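Local coordinates for aldehyde dehydrogenase (PDB 3I44), which probably oxidises aldehydes to carboxylic acids, using NAD(P)+ as the hydride acceptor, at residues A[274-280]-A[306-312]; A[417-421]-A[445-449]; A[422-426]-A[448-452]; A[427-431]-A[468-474]. The protein carries 1 engineered substitution. All coordinates share one frame; numbering follows the deposited sequence.

Contact 1. Residues A[274-280]-A[306-312]; sequences KGANIIF and PTRMLVE
Lys274 gives Arg308 its carbonyl oxygen, and the arginine takes it side-on: NE and NH2 both reach Lys274 O at 2.8 Å. The oxygen lies near the guanidinium plane, and the sharp bend at chi3 (-65°) of Arg308 turns that edge to it. The lysine's aliphatic chain passes Thr307, with CE 3.5 Å from OG1; its NZ is held by the carbonyls of Ile399 and Glu402, and water 1 links NZ to Thr307 O. Gly275 O accepts from Arg308 N and only weakly from Thr307 N. The methyl of Ala276 then lies over one face of the guanidinium, with CB 3.6 Å from NH2. From here the chains run as parallel strands, 20° apart, the two strands of a beta-alpha-beta unit whose intervening helix, 287-296, packs under Asn277, Ile279 and Met309's side of the sheet. Asn277 N binds Arg308 O at 2.8 Å, and Leu310 N donates back to Asn277 O. The OD1 of Asn277 pairs with Gln436, while water 2 joins ND2 to Pro306 O. Ile278 CG1 meets Leu310 CD1 at 4.1 Å on the face shared with Ala276. Ile279 bonds through N to Leu310 O, and its CD1 touches Met309 CG at 3.8 Å. Phe280 presents its ring edge to Glu312 OE2, 3.4 Å from CD1; that oxygen's hydrogen bond comes from Ala281 N.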
loop_
_atom_site.group_PDB
_atom_site.type_symbol
_atom_site.label_atom_id
_atom_site.label_comp_id
_atom_site.label_asym_id
_atom_site.label_seq_id
_atom_site.Cartn_x
_atom_site.Cartn_y
_atom_site.Cartn_z
ATOM N N LYS A 274 3.661 19.952 6.096
ATOM C CA LYS A 274 4.081 21.105 6.886
ATOM C C LYS A 274 5.613 21.204 6.832
ATOM O O LYS A 274 6.319 21.116 7.833
ATOM C CB LYS A 274 3.546 21.059 8.318
ATOM C CG LYS A 274 3.743 22.378 9.094
ATOM C CD LYS A 274 2.604 23.396 8.864
ATOM C CE LYS A 274 2.997 24.826 9.317
ATOM N NZ LYS A 274 1.976 25.840 8.964
ATOM N N GLY A 275 6.084 21.432 5.614
ATOM C CA GLY A 275 7.489 21.411 5.293
ATOM C C GLY A 275 8.341 22.316 6.134
ATOM O O GLY A 275 8.006 23.484 6.345
ATOM N N ALA A 276 9.434 21.761 6.639
ATOM C CA ALA A 276 10.478 22.552 7.252
ATOM C C ALA A 276 11.529 22.956 6.193
ATOM O O ALA A 276 11.864 22.166 5.302
ATOM C CB ALA A 276 11.110 21.780 8.335
ATOM N N ASN A 277 12.008 24.202 6.291
ATOM C CA ASN A 277 13.116 24.754 5.487
ATOM C C ASN A 277 14.219 25.174 6.453
ATOM O O ASN A 277 14.115 26.239 7.113
ATOM C CB ASN A 277 12.651 25.960 4.670
ATOM C CG ASN A 277 13.699 26.439 3.646
ATOM O OD1 ASN A 277 14.789 25.880 3.551
ATOM N ND2 ASN A 277 13.344 27.473 2.867
ATOM N N ILE A 278 15.250 24.325 6.549
ATOM C CA ILE A 278 16.360 24.529 7.442
ATOM C C ILE A 278 17.434 25.349 6.744
ATOM O O ILE A 278 18.082 24.888 5.782
ATOM C CB ILE A 278 16.966 23.217 7.930
ATOM C CG1 ILE A 278 15.927 22.386 8.677
ATOM C CG2 ILE A 278 18.189 23.499 8.802
ATOM C CD1 ILE A 278 16.369 20.890 8.958
ATOM N N ILE A 279 17.613 26.574 7.232
ATOM C CA ILE A 279 18.545 27.545 6.608
ATOM C C ILE A 279 19.677 27.843 7.582
ATOM O O ILE A 279 19.477 28.405 8.658
ATOM C CB ILE A 279 17.849 28.829 6.187
ATOM C CG1 ILE A 279 16.637 28.477 5.309
ATOM C CG2 ILE A 279 18.826 29.775 5.450
ATOM C CD1 ILE A 279 15.925 29.672 4.700
ATOM N N PHE A 280 20.859 27.386 7.210
ATOM C CA PHE A 280 22.061 27.622 7.985
ATOM C C PHE A 280 22.668 28.970 7.634
ATOM O O PHE A 280 22.400 29.521 6.568
ATOM C CB PHE A 280 23.081 26.509 7.746
ATOM C CG PHE A 280 22.732 25.224 8.420
ATOM C CD1 PHE A 280 23.101 25.000 9.746
ATOM C CD2 PHE A 280 22.004 24.242 7.750
ATOM C CE1 PHE A 280 22.786 23.829 10.373
ATOM C CE2 PHE A 280 21.663 23.060 8.388
ATOM C CZ PHE A 280 22.067 22.839 9.694
ATOM N N PRO A 306 7.280 25.193 1.758
ATOM C CA PRO A 306 8.164 25.299 2.912
ATOM C C PRO A 306 7.634 26.360 3.896
ATOM O O PRO A 306 8.039 27.533 3.875
ATOM C CB PRO A 306 9.497 25.708 2.283
ATOM C CG PRO A 306 9.102 26.535 1.116
ATOM C CD PRO A 306 7.859 25.858 0.575
ATOM N N THR A 307 6.758 25.921 4.782
ATOM C CA THR A 307 6.001 26.816 5.642
ATOM C C THR A 307 6.591 27.023 7.038
ATOM O O THR A 307 6.180 27.942 7.729
ATOM C CB THR A 307 4.518 26.362 5.714
ATOM O OG1 THR A 307 4.429 24.986 6.129
ATOM C CG2 THR A 307 3.874 26.473 4.335
ATOM N N ARG A 308 7.549 26.201 7.447
ATOM C CA ARG A 308 8.263 26.389 8.714
ATOM C C ARG A 308 9.724 26.655 8.397
ATOM O O ARG A 308 10.464 25.749 7.981
ATOM C CB ARG A 308 8.156 25.176 9.627
ATOM C CG ARG A 308 6.730 24.886 10.110
ATOM C CD ARG A 308 6.732 23.639 10.980
ATOM N NE ARG A 308 7.113 22.443 10.214
ATOM C CZ ARG A 308 7.840 21.427 10.676
ATOM N NH1 ARG A 308 8.302 21.421 11.916
ATOM N NH2 ARG A 308 8.152 20.416 9.862
ATOM N N MET A 309 10.144 27.904 8.560
ATOM C CA MET A 309 11.521 28.262 8.268
ATOM C C MET A 309 12.310 28.222 9.558
ATOM O O MET A 309 12.063 29.037 10.471
ATOM C CB MET A 309 11.585 29.627 7.610
ATOM C CG MET A 309 12.991 30.013 7.088
ATOM S SD MET A 309 13.061 31.671 6.319
ATOM C CE MET A 309 12.422 31.412 4.678
ATOM N N LEU A 310 13.259 27.283 9.635
ATOM C CA LEU A 310 14.072 27.071 10.833
ATOM C C LEU A 310 15.445 27.645 10.524
ATOM O O LEU A 310 16.138 27.155 9.634
ATOM C CB LEU A 310 14.131 25.581 11.216
ATOM C CG LEU A 310 12.830 24.743 11.071
ATOM C CD1 LEU A 310 13.081 23.300 11.437
ATOM C CD2 LEU A 310 11.670 25.291 11.915
ATOM N N VAL A 311 15.805 28.723 11.218
ATOM C CA VAL A 311 16.996 29.511 10.895
ATOM C C VAL A 311 18.060 29.456 11.990
ATOM O O VAL A 311 17.767 29.623 13.193
ATOM C CB VAL A 311 16.629 30.977 10.617
ATOM C CG1 VAL A 311 17.865 31.761 10.119
ATOM C CG2 VAL A 311 15.499 31.051 9.584
ATOM N N GLU A 312 19.296 29.199 11.585
ATOM C CA GLU A 312 20.400 29.188 12.530
ATOM C C GLU A 312 20.448 30.547 13.280
ATOM O O GLU A 312 20.197 31.607 12.704
ATOM C CB GLU A 312 21.707 28.862 11.811
ATOM C CG GLU A 312 22.905 28.616 12.724
ATOM C CD GLU A 312 24.085 27.937 11.993
ATOM O OE1 GLU A 312 24.866 27.264 12.672
ATOM O OE2 GLU A 312 24.212 28.017 10.748
HETATM O O HOH W 1 3.456 28.575 8.677
HETATM O O HOH W 2 10.622 28.778 3.417
#

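Contact 2. Residues A[417-421]-A[445-449]; sequences EDEAV and RIAAQ
A pair of helices lying on one face of the catalytic-domain sheet, 417-425 and 440-449, is joined here by Glu417 with Arg445 and by Val421 with Ile446 and Gln449. The segment axes pass 10.5 Å apart and make an angle of 34°, so the helices run roughly the same way and meet through side chains. Arg445 grips Glu417 side-on in a bidentate salt bridge: NE binds OE1 at 2.9 Å and NH2 binds OE2 at 2.7 Å. Both oxygens use their syn lone pairs, and the carboxylate and guanidinium planes are 3° apart, so the pair is flat. Water 3 donates to Glu417 OE1 at 2.6 Å and accepts from Gln449 NE2. Helix 440-449 belongs to the beta-alpha-beta unit that leads from strand 432-436 to strand 454-457, and Ile446 faces inward from it onto Ile278 and Ile435. Its CD1 lies 3.9 Å from Glu417 CB and equally far from Val421 CG2, wedged between residues one turn apart on the other helix. Val421 straddles Gln449 CB with both methyls, CG1 and CG2 each at 3.9 Å. The amide of Gln449 folds back along its own helix, where NE2 donates to Arg445 O from well above the carbonyl plane. Ala447 and Ala448 pack against Ile494 and His158 of the second subunit, respectively.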
loop_
_atom_site.group_PDB
_atom_site.type_symbol
_atom_site.label_atom_id
_atom_site.label_comp_id
_atom_site.label_asym_id
_atom_site.label_seq_id
_atom_site.Cartn_x
_atom_site.Cartn_y
_atom_site.Cartn_z
ATOM N N GLU A 417 22.581 21.458 15.191
ATOM C CA GLU A 417 22.061 20.597 14.131
ATOM C C GLU A 417 20.946 19.699 14.690
ATOM O O GLU A 417 19.889 19.578 14.065
ATOM C CB GLU A 417 23.169 19.749 13.491
ATOM C CG GLU A 417 24.156 20.552 12.690
ATOM C CD GLU A 417 25.200 19.682 11.986
ATOM O OE1 GLU A 417 25.032 18.452 11.884
ATOM O OE2 GLU A 417 26.201 20.246 11.527
ATOM N N ASP A 418 21.185 19.076 15.854
ATOM C CA ASP A 418 20.162 18.236 16.510
ATOM C C ASP A 418 18.850 18.971 16.745
ATOM O O ASP A 418 17.796 18.384 16.609
ATOM C CB ASP A 418 20.628 17.678 17.865
ATOM C CG ASP A 418 21.708 16.607 17.733
ATOM O OD1 ASP A 418 21.774 15.894 16.692
ATOM O OD2 ASP A 418 22.505 16.480 18.700
ATOM N N GLU A 419 18.931 20.235 17.143
ATOM C CA GLU A 419 17.744 21.032 17.432
ATOM C C GLU A 419 16.960 21.287 16.134
ATOM O O GLU A 419 15.730 21.211 16.097
ATOM C CB GLU A 419 18.150 22.356 18.079
ATOM C CG GLU A 419 17.152 22.908 19.072
ATOM C CD GLU A 419 17.389 24.386 19.399
ATOM O OE1 GLU A 419 18.571 24.841 19.381
ATOM O OE2 GLU A 419 16.371 25.077 19.671
ATOM N N ALA A 420 17.685 21.554 15.054
ATOM C CA ALA A 420 17.040 21.753 13.750
ATOM C C ALA A 420 16.303 20.489 13.280
ATOM O O ALA A 420 15.158 20.555 12.814
ATOM C CB ALA A 420 18.064 22.203 12.713
ATOM N N VAL A 421 16.959 19.336 13.430
ATOM C CA VAL A 421 16.376 18.075 13.031
ATOM C C VAL A 421 15.146 17.756 13.897
ATOM O O VAL A 421 14.123 17.304 13.375
ATOM C CB VAL A 421 17.378 16.957 13.131
ATOM C CG1 VAL A 421 16.667 15.584 13.192
ATOM C CG2 VAL A 421 18.398 17.047 11.969
ATOM N N ARG A 445 24.320 15.107 6.192
ATOM C CA ARG A 445 23.916 14.712 7.551
ATOM C C ARG A 445 22.455 15.043 7.843
ATOM O O ARG A 445 21.715 14.200 8.354
ATOM C CB ARG A 445 24.738 15.414 8.638
ATOM C CG ARG A 445 26.169 15.043 8.736
ATOM C CD ARG A 445 26.775 15.512 10.103
ATOM N NE ARG A 445 26.880 16.979 10.193
ATOM C CZ ARG A 445 27.875 17.713 9.697
ATOM N NH1 ARG A 445 28.874 17.161 9.036
ATOM N NH2 ARG A 445 27.851 19.021 9.834
ATOM N N ILE A 446 22.058 16.279 7.547
ATOM C CA ILE A 446 20.702 16.743 7.830
ATOM C C ILE A 446 19.645 16.045 6.953
ATOM O O ILE A 446 18.580 15.641 7.475
ATOM C CB ILE A 446 20.577 18.302 7.736
ATOM C CG1 ILE A 446 21.593 19.002 8.660
ATOM C CG2 ILE A 446 19.163 18.748 8.093
ATOM C CD1 ILE A 446 21.507 18.607 10.128
ATOM N N ALA A 447 19.938 15.902 5.653
ATOM C CA ALA A 447 19.068 15.207 4.708
ATOM C C ALA A 447 18.773 13.767 5.159
ATOM O O ALA A 447 17.654 13.282 4.986
ATOM C CB ALA A 447 19.639 15.222 3.277
ATOM N N ALA A 448 19.771 13.100 5.726
ATOM C CA ALA A 448 19.618 11.735 6.185
ATOM C C ALA A 448 18.762 11.634 7.438
ATOM O O ALA A 448 18.174 10.589 7.663
ATOM C CB ALA A 448 21.010 11.062 6.437
ATOM N N GLN A 449 18.699 12.695 8.250
ATOM C CA GLN A 449 17.957 12.650 9.493
ATOM C C GLN A 449 16.508 13.151 9.419
ATOM O O GLN A 449 15.732 12.816 10.287
ATOM C CB GLN A 449 18.686 13.434 10.571
ATOM C CG GLN A 449 20.053 12.858 10.953
ATOM C CD GLN A 449 20.769 13.763 11.930
ATOM O OE1 GLN A 449 20.403 13.825 13.087
ATOM N NE2 GLN A 449 21.783 14.485 11.462
HETATM O O HOH W 3 23.803 16.295 12.703
#

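Contact 3. Residues A[422-426]-A[448-452]; sequences TLAND and AQVRS
The backbones come closest at Asn425 and Arg451, whose CA atoms are 6.0 Å apart, where the C-terminal part of helix 417-425 passes the chain as it leaves helix 440-449. No main-chain bond crosses this gap; the carboxamide of Asn425 spans it instead. With CG beside its own backbone N (chi1 -70°), the amide reaches over to grip the peptides on the two sides of Val450. ND2 donates to Gln449 O at 3.1 Å, nearly straight at 173° and with the acceptor in the amide plane. OD1 accepts from Arg451 N at 2.8 Å, the donor tilted from the carbonyl plane. Using both ends of the amide should fix its flip, since exchanging O and N would set like against like at each partner. The chain so held is the link from helix 440-449 to strand 454-457 in a beta-alpha-beta unit of the catalytic domain. Beneath the amide, Ala424 CB meets Val450 CG1 at 4.1 Å, and both residues also rest on Ile278 of the sheet. Arg451 CB lies 3.5 Å from Asn425 OD1, but the arginine chain bends at chi2 and carries the guanidinium off to the second subunit, where it forms salt bridges with Asp490 and Glu242 of that chain.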
loop_
_atom_site.group_PDB
_atom_site.type_symbol
_atom_site.label_atom_id
_atom_site.label_comp_id
_atom_site.label_asym_id
_atom_site.label_seq_id
_atom_site.Cartn_x
_atom_site.Cartn_y
_atom_site.Cartn_z
ATOM N N THR A 422 15.243 18.005 15.201
ATOM C CA THR A 422 14.135 17.742 16.110
ATOM C C THR A 422 12.931 18.571 15.727
ATOM O O THR A 422 11.842 18.051 15.592
ATOM C CB THR A 422 14.535 18.040 17.600
ATOM O OG1 THR A 422 15.614 17.175 17.980
ATOM C CG2 THR A 422 13.324 17.834 18.568
ATOM N N LEU A 423 13.135 19.869 15.568
ATOM C CA LEU A 423 12.068 20.761 15.104
ATOM C C LEU A 423 11.494 20.334 13.741
ATOM O O LEU A 423 10.291 20.273 13.574
ATOM C CB LEU A 423 12.573 22.203 15.023
ATOM C CG LEU A 423 12.836 22.886 16.375
ATOM C CD1 LEU A 423 13.787 24.074 16.250
ATOM C CD2 LEU A 423 11.474 23.287 16.999
ATOM N N ALA A 424 12.358 20.047 12.772
ATOM C CA ALA A 424 11.884 19.637 11.436
ATOM C C ALA A 424 11.023 18.365 11.525
ATOM O O ALA A 424 10.017 18.225 10.809
ATOM C CB ALA A 424 13.060 19.434 10.481
ATOM N N ASN A 425 11.399 17.444 12.411
ATOM C CA ASN A 425 10.667 16.185 12.564
ATOM C C ASN A 425 9.483 16.232 13.528
ATOM O O ASN A 425 8.785 15.226 13.650
ATOM C CB ASN A 425 11.580 15.016 12.984
ATOM C CG ASN A 425 12.502 14.588 11.887
ATOM O OD1 ASN A 425 12.251 14.869 10.702
ATOM N ND2 ASN A 425 13.591 13.919 12.258
ATOM N N ASP A 426 9.221 17.385 14.144
ATOM C CA ASP A 426 8.103 17.530 15.090
ATOM C C ASP A 426 6.787 17.815 14.352
ATOM O O ASP A 426 6.267 18.927 14.332
ATOM C CB ASP A 426 8.405 18.613 16.118
ATOM C CG ASP A 426 7.288 18.769 17.134
ATOM O OD1 ASP A 426 6.445 17.859 17.219
ATOM O OD2 ASP A 426 7.219 19.822 17.816
ATOM N N ALA A 448 19.771 13.100 5.726
ATOM C CA ALA A 448 19.618 11.735 6.185
ATOM C C ALA A 448 18.762 11.634 7.438
ATOM O O ALA A 448 18.174 10.589 7.663
ATOM C CB ALA A 448 21.010 11.062 6.437
ATOM N N GLN A 449 18.699 12.695 8.250
ATOM C CA GLN A 449 17.957 12.650 9.493
ATOM C C GLN A 449 16.508 13.151 9.419
ATOM O O GLN A 449 15.732 12.816 10.287
ATOM C CB GLN A 449 18.686 13.434 10.571
ATOM C CG GLN A 449 20.053 12.858 10.953
ATOM C CD GLN A 449 20.769 13.763 11.930
ATOM O OE1 GLN A 449 20.403 13.825 13.087
ATOM N NE2 GLN A 449 21.783 14.485 11.462
ATOM N N VAL A 450 16.144 13.946 8.413
ATOM C CA VAL A 450 14.783 14.500 8.353
ATOM C C VAL A 450 13.860 13.454 7.772
ATOM O O VAL A 450 14.233 12.689 6.856
ATOM C CB VAL A 450 14.636 15.827 7.540
ATOM C CG1 VAL A 450 15.380 16.974 8.220
ATOM C CG2 VAL A 450 15.099 15.653 6.097
ATOM N N ARG A 451 12.634 13.448 8.280
ATOM C CA ARG A 451 11.699 12.380 7.981
ATOM C C ARG A 451 10.672 12.839 6.986
ATOM O O ARG A 451 9.601 13.316 7.339
ATOM C CB ARG A 451 11.071 11.863 9.285
ATOM C CG ARG A 451 10.297 10.566 9.115
ATOM C CD ARG A 451 11.115 9.271 9.271
ATOM N NE ARG A 451 10.139 8.177 9.438
ATOM C CZ ARG A 451 9.521 7.514 8.450
ATOM N NH1 ARG A 451 9.808 7.769 7.170
ATOM N NH2 ARG A 451 8.603 6.574 8.749
ATOM N N SER A 452 11.006 12.677 5.705
ATOM C CA SER A 452 10.113 13.057 4.632
ATOM C C SER A 452 10.328 12.159 3.414
ATOM O O SER A 452 11.364 11.511 3.274
ATOM C CB SER A 452 10.297 14.540 4.266
ATOM O OG SER A 452 11.662 14.887 4.050
HETATM O O HOH W 4 9.312 16.400 8.774
#

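Contact 4. Residues A[427-431]-A[468-474]; sequences TEYGL and FGGVKFS
Ser474 turns its hydroxyl anti to its own carbonyl carbon (chi1 -60°), which sets OG before Gly430 N, while Leu431 takes the other course, CG anti to the backbone N (chi1 -174°), and sends CD1 along the glycine run. The contact joins two loops of the aldehyde dehydrogenase fold, one entering strand 432-436 and one preceding helix 481-486. The first begins with an ST turn, Thr427 OG1 accepting from Tyr429 N. Gly430 N donates almost straight to Ser474 OG at 2.8 Å, and the same hydroxyl pairs with Gly272 O, so it bridges three parts of the chain. Two main-chain bonds flank it: Phe473 N to Glu428 O at 2.9 Å, and Val471 N to Gly430 O at 3.0 Å. Glu428 and Phe473 lie side by side, and Glu428 CB sits over one ring face in a CH-pi contact, 4.0 Å from the centroid and offset toward the rim. Tyr429 CD1 approaches Phe473 CB at 4.1 Å. Leu431 also touches Cys303, by family motif probably the catalytic nucleophile. Leu431 CD1 lies 3.5 Å from both Gly469 C and Gly470 N, and 4.0 Å from Phe468 CE2.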
loop_
_atom_site.group_PDB
_atom_site.type_symbol
_atom_site.label_atom_id
_atom_site.label_comp_id
_atom_site.label_asym_id
_atom_site.label_seq_id
_atom_site.Cartn_x
_atom_site.Cartn_y
_atom_site.Cartn_z
ATOM N N THR A 427 6.285 16.782 13.706
ATOM C CA THR A 427 5.122 16.893 12.856
ATOM C C THR A 427 4.708 15.481 12.508
ATOM O O THR A 427 5.545 14.570 12.548
ATOM C CB THR A 427 5.416 17.672 11.540
ATOM O OG1 THR A 427 4.209 17.741 10.755
ATOM C CG2 THR A 427 6.626 17.006 10.690
ATOM N N GLU A 428 3.434 15.298 12.175
ATOM C CA GLU A 428 2.944 14.010 11.706
ATOM C C GLU A 428 3.053 13.914 10.170
ATOM O O GLU A 428 2.868 12.840 9.590
ATOM C CB GLU A 428 1.482 13.801 12.173
ATOM C CG GLU A 428 1.307 13.529 13.704
ATOM C CD GLU A 428 2.075 12.283 14.169
ATOM O OE1 GLU A 428 1.620 11.146 13.903
ATOM O OE2 GLU A 428 3.153 12.428 14.788
ATOM N N TYR A 429 3.354 15.037 9.529
ATOM C CA TYR A 429 3.488 15.123 8.086
ATOM C C TYR A 429 4.917 14.744 7.692
ATOM O O TYR A 429 5.759 14.545 8.583
ATOM C CB TYR A 429 3.206 16.535 7.618
ATOM C CG TYR A 429 1.759 16.975 7.679
ATOM C CD1 TYR A 429 0.807 16.374 6.886
ATOM C CD2 TYR A 429 1.358 18.030 8.505
ATOM C CE1 TYR A 429 -0.504 16.778 6.920
ATOM C CE2 TYR A 429 0.051 18.431 8.567
ATOM C CZ TYR A 429 -0.884 17.811 7.777
ATOM O OH TYR A 429 -2.194 18.221 7.789
ATOM N N GLY A 430 5.178 14.641 6.384
ATOM C CA GLY A 430 6.526 14.325 5.880
ATOM C C GLY A 430 6.556 14.269 4.372
ATOM O O GLY A 430 6.846 13.208 3.782
ATOM N N LEU A 431 6.217 15.400 3.746
ATOM C CA LEU A 431 6.113 15.448 2.318
ATOM C C LEU A 431 7.484 15.909 1.760
ATOM O O LEU A 431 8.304 15.050 1.439
ATOM C CB LEU A 431 4.919 16.276 1.871
ATOM C CG LEU A 431 4.598 16.303 0.378
ATOM C CD1 LEU A 431 4.484 14.872 -0.271
ATOM C CD2 LEU A 431 3.294 17.102 0.102
ATOM N N PHE A 468 6.921 11.887 -6.930
ATOM C CA PHE A 468 6.438 12.847 -5.987
ATOM C C PHE A 468 5.562 12.133 -4.949
ATOM O O PHE A 468 4.561 11.488 -5.299
ATOM C CB PHE A 468 5.617 13.932 -6.698
ATOM C CG PHE A 468 5.228 15.085 -5.792
ATOM C CD1 PHE A 468 5.944 16.281 -5.824
ATOM C CD2 PHE A 468 4.168 14.968 -4.902
ATOM C CE1 PHE A 468 5.595 17.341 -4.987
ATOM C CE2 PHE A 468 3.816 16.019 -4.064
ATOM C CZ PHE A 468 4.518 17.198 -4.104
ATOM N N GLY A 469 5.927 12.275 -3.674
ATOM C CA GLY A 469 5.140 11.719 -2.613
ATOM C C GLY A 469 5.824 11.754 -1.293
ATOM O O GLY A 469 7.023 12.050 -1.220
ATOM N N GLY A 470 5.065 11.427 -0.246
ATOM C CA GLY A 470 5.531 11.621 1.138
ATOM C C GLY A 470 5.640 10.345 1.944
ATOM O O GLY A 470 5.727 9.239 1.383
ATOM N N VAL A 471 5.702 10.530 3.269
ATOM C CA VAL A 471 5.600 9.465 4.274
ATOM C C VAL A 471 4.582 9.943 5.341
ATOM O O VAL A 471 4.159 11.118 5.342
ATOM C CB VAL A 471 6.974 9.134 4.969
ATOM C CG1 VAL A 471 8.069 8.742 3.935
ATOM C CG2 VAL A 471 7.437 10.300 5.768
ATOM N N LYS A 472 4.210 9.038 6.234
ATOM C CA LYS A 472 3.298 9.292 7.385
ATOM C C LYS A 472 1.995 9.971 6.954
ATOM O O LYS A 472 1.331 9.514 6.023
ATOM C CB LYS A 472 4.027 10.082 8.466
ATOM C CG LYS A 472 5.137 9.320 9.153
ATOM C CD LYS A 472 6.283 10.184 9.585
ATOM C CE LYS A 472 5.989 10.949 10.837
ATOM N NZ LYS A 472 5.725 10.036 11.951
ATOM N N PHE A 473 1.618 11.068 7.603
ATOM C CA PHE A 473 0.327 11.743 7.319
ATOM C C PHE A 473 0.303 12.503 6.001
ATOM O O PHE A 473 -0.750 13.000 5.578
ATOM C CB PHE A 473 -0.068 12.714 8.455
ATOM C CG PHE A 473 -0.713 12.038 9.659
ATOM C CD1 PHE A 473 -0.513 10.705 9.929
ATOM C CD2 PHE A 473 -1.574 12.766 10.510
ATOM C CE1 PHE A 473 -1.177 10.080 11.056
ATOM C CE2 PHE A 473 -2.221 12.156 11.607
ATOM C CZ PHE A 473 -2.018 10.823 11.879
ATOM N N SER A 474 1.442 12.593 5.337
ATOM C CA SER A 474 1.424 13.129 3.975
ATOM C C SER A 474 1.020 12.084 2.916
ATOM O O SER A 474 0.935 12.409 1.737
ATOM C CB SER A 474 2.796 13.723 3.618
ATOM O OG SER A 474 3.149 14.796 4.505
#

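Overall arrangement
Contact 1 pairs two neighbouring strands of the sheet that contacts 2 and 3 cover. Contacts 2 and 3, with centres 7 Å apart, follow the same two helices toward their C-terminal ends and lie over the Ala276, Ile278 and Leu310 face; Ile278 CD1 touches Ile446 CG2 at 3.6 Å. Arg308 ties contact 1 to contact 3, its NH1 lying 2.8 Å from Leu423 O in a probable hydrogen bond. Contact 4, centred 11 Å from contact 3, takes up the chain directly after 422-426 and pairs it with a later loop; Ser452 CB packs 3.5 Å from Leu431 O. The nearest atoms of contacts 2 and 4 are about 8 Å apart. Contact 4 also touches Cys303, probably the catalytic residue; contacts 2, 3 and 4 meet the second subunit, and contact 1 does not.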